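Local atomic coordinates of glutamate racemase (Escherichia coli, PDB entry 2JFN), a protein that belongs to the Asp/Glu/hydantoin racemase family and folds into two alpha/beta lobes, with a glutamic acid ligand held between them. Residues H48-F53 against E81-A86. Residues are numbered along the deposited sequence; the frame is centred on the assembly and turned at random.
Sequences HYIYAF and ERYPLA
The imidazole of H48 meets one face of the Y83 ring with its edge, a T-shaped pair whose centroids lie 4.7 Å apart and whose planes stand at 66°. CE1 does the touching: it sits over the phenol, displaced toward the rim on the CD2–CE2 side, and comes to 3.5 Å from Y83 CD2. With CG anti to the backbone N (chi1 168°), the imidazole swings out from the strand toward the tyrosine. ND1 is hydrogen-bonded to T23 OG1, which helps fix the ring's rotation, while NE2 is hydrogen-bonded to a water whose oxygen lies 2.7 Å away, in the imidazole plane. The same water oxygen is 2.8 Å from Y83 OH, to which it donates a weak bond; the firmer partner of the phenol hydroxyl is D250.

Two residues along the strand, at I50, the contact turns apolar. I50 CD1 reaches Y83 CB at 3.8 Å, approaching the phenol obliquely, and lies 3.9 Å from L85 CD2, one methyl touching both side chains.

Y83 is where the chain leaves helix 65-82, and the extended link through P84 and L85 leads into strand 87-90. Strand 48-53 runs parallel to 21-28 and 253-256 in the mixed sheet; T23 lies against I50 and L85, and I253 and F255 also pack on I50. The contact joins the C-terminal end of helix 65-82 to the sheet it covers, in a beta-alpha-beta crossover from 48-53 to 87-90 that passes over 21-28.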
loop_
_atom_site.group_PDB
_atom_site.type_symbol
_atom_site.label_atom_id
_atom_site.label_comp_id
_atom_site.label_asym_id
_atom_site.label_seq_id
_atom_site.Cartn_x
_atom_site.Cartn_y
_atom_site.Cartn_z
ATOM N N HIS A 48 10.363 3.745 15.643
ATOM C CA HIS A 48 9.133 3.694 16.429
ATOM C C HIS A 48 8.043 3.754 15.369
ATOM O O HIS A 48 7.717 4.833 14.865
ATOM C CB HIS A 48 8.985 4.906 17.350
ATOM C CG HIS A 48 7.620 5.029 17.961
ATOM N ND1 HIS A 48 6.935 6.224 18.022
ATOM C CD2 HIS A 48 6.819 4.107 18.547
ATOM C CE1 HIS A 48 5.771 6.033 18.621
ATOM N NE2 HIS A 48 5.677 4.757 18.949
ATOM N N TYR A 49 7.496 2.599 15.025
ATOM C CA TYR A 49 6.471 2.540 13.998
ATOM C C TYR A 49 5.042 2.671 14.502
ATOM O O TYR A 49 4.676 2.155 15.562
ATOM C CB TYR A 49 6.583 1.233 13.204
ATOM C CG TYR A 49 7.807 1.125 12.320
ATOM C CD1 TYR A 49 8.930 0.407 12.731
ATOM C CD2 TYR A 49 7.830 1.722 11.058
ATOM C CE1 TYR A 49 10.055 0.274 11.899
ATOM C CE2 TYR A 49 8.942 1.603 10.221
ATOM C CZ TYR A 49 10.051 0.875 10.648
ATOM O OH TYR A 49 11.139 0.744 9.807
ATOM N N ILE A 50 4.245 3.381 13.719
ATOM C CA ILE A 50 2.834 3.549 14.004
ATOM C C ILE A 50 2.141 3.099 12.730
ATOM O O ILE A 50 2.433 3.617 11.648
ATOM C CB ILE A 50 2.454 5.021 14.242
ATOM C CG1 ILE A 50 3.175 5.565 15.479
ATOM C CG2 ILE A 50 0.938 5.140 14.412
ATOM C CD1 ILE A 50 3.103 7.082 15.591
ATOM N N TYR A 51 1.257 2.118 12.846
ATOM C CA TYR A 51 0.508 1.655 11.689
ATOM C C TYR A 51 -0.925 2.108 11.903
ATOM O O TYR A 51 -1.511 1.855 12.958
ATOM C CB TYR A 51 0.544 0.129 11.558
ATOM C CG TYR A 51 -0.079 -0.356 10.259
ATOM C CD1 TYR A 51 -1.382 -0.855 10.218
ATOM C CD2 TYR A 51 0.617 -0.243 9.055
ATOM C CE1 TYR A 51 -1.978 -1.222 9.000
ATOM C CE2 TYR A 51 0.036 -0.610 7.838
ATOM C CZ TYR A 51 -1.258 -1.093 7.814
ATOM O OH TYR A 51 -1.826 -1.414 6.592
ATOM N N ALA A 52 -1.485 2.792 10.916
ATOM C CA ALA A 52 -2.861 3.258 11.026
ATOM C C ALA A 52 -3.653 2.819 9.808
ATOM O O ALA A 52 -3.207 2.990 8.670
ATOM C CB ALA A 52 -2.892 4.780 11.150
ATOM N N PHE A 53 -4.820 2.236 10.045
ATOM C CA PHE A 53 -5.662 1.810 8.943
ATOM C C PHE A 53 -7.094 2.312 9.137
ATOM O O PHE A 53 -7.644 2.283 10.243
ATOM C CB PHE A 53 -5.598 0.276 8.763
ATOM C CG PHE A 53 -6.046 -0.521 9.964
ATOM C CD1 PHE A 53 -7.282 -1.164 9.962
ATOM C CD2 PHE A 53 -5.216 -0.664 11.073
ATOM C CE1 PHE A 53 -7.685 -1.943 11.047
ATOM C CE2 PHE A 53 -5.607 -1.441 12.171
ATOM C CZ PHE A 53 -6.847 -2.082 12.155
ATOM N N GLU A 81 -1.184 14.108 16.676
ATOM C CA GLU A 81 -1.552 14.571 18.006
ATOM C C GLU A 81 -1.087 13.576 19.055
ATOM O O GLU A 81 -0.715 13.961 20.163
ATOM C CB GLU A 81 -3.065 14.761 18.102
ATOM C CG GLU A 81 -3.537 16.075 17.537
ATOM C CD GLU A 81 -2.925 17.258 18.264
ATOM O OE1 GLU A 81 -3.007 17.302 19.513
ATOM O OE2 GLU A 81 -2.363 18.146 17.591
ATOM N N ARG A 82 -1.108 12.295 18.700
ATOM C CA ARG A 82 -0.669 11.247 19.609
ATOM C C ARG A 82 0.859 11.198 19.660
ATOM O O ARG A 82 1.448 11.017 20.730
ATOM C CB ARG A 82 -1.223 9.887 19.164
ATOM C CG ARG A 82 -2.722 9.709 19.412
ATOM C CD ARG A 82 -3.032 9.730 20.910
ATOM N NE ARG A 82 -2.441 8.579 21.591
ATOM C CZ ARG A 82 -3.028 7.389 21.701
ATOM N NH1 ARG A 82 -4.232 7.194 21.182
ATOM N NH2 ARG A 82 -2.404 6.391 22.316
ATOM N N TYR A 83 1.497 11.358 18.504
ATOM C CA TYR A 83 2.957 11.337 18.423
ATOM C C TYR A 83 3.507 12.232 17.321
ATOM O O TYR A 83 3.057 12.159 16.176
ATOM C CB TYR A 83 3.491 9.926 18.130
ATOM C CG TYR A 83 3.321 8.893 19.217
ATOM C CD1 TYR A 83 2.237 8.022 19.214
ATOM C CD2 TYR A 83 4.271 8.761 20.230
ATOM C CE1 TYR A 83 2.103 7.040 20.189
ATOM C CE2 TYR A 83 4.146 7.782 21.210
ATOM C CZ TYR A 83 3.064 6.927 21.184
ATOM O OH TYR A 83 2.939 5.956 22.153
ATOM N N PRO A 84 4.473 13.102 17.653
ATOM C CA PRO A 84 5.039 13.955 16.606
ATOM C C PRO A 84 5.649 12.955 15.617
ATOM O O PRO A 84 6.199 11.936 16.030
ATOM C CB PRO A 84 6.105 14.749 17.352
ATOM C CG PRO A 84 5.476 14.925 18.716
ATOM C CD PRO A 84 4.911 13.543 18.993
ATOM N N LEU A 85 5.546 13.234 14.324
ATOM C CA LEU A 85 6.056 12.308 13.317
ATOM C C LEU A 85 7.333 12.777 12.637
ATOM O O LEU A 85 7.493 13.954 12.349
ATOM C CB LEU A 85 4.987 12.075 12.245
ATOM C CG LEU A 85 3.600 11.625 12.712
ATOM C CD1 LEU A 85 2.635 11.579 11.528
ATOM C CD2 LEU A 85 3.711 10.267 13.378
ATOM N N ALA A 86 8.248 11.847 12.398
ATOM C CA ALA A 86 9.481 12.176 11.700
ATOM C C ALA A 86 9.180 12.027 10.205
ATOM O O ALA A 86 9.741 12.728 9.368
ATOM C CB ALA A 86 10.601 11.215 12.120
HETATM O O HOH W 1 3.579 3.927 20.350
#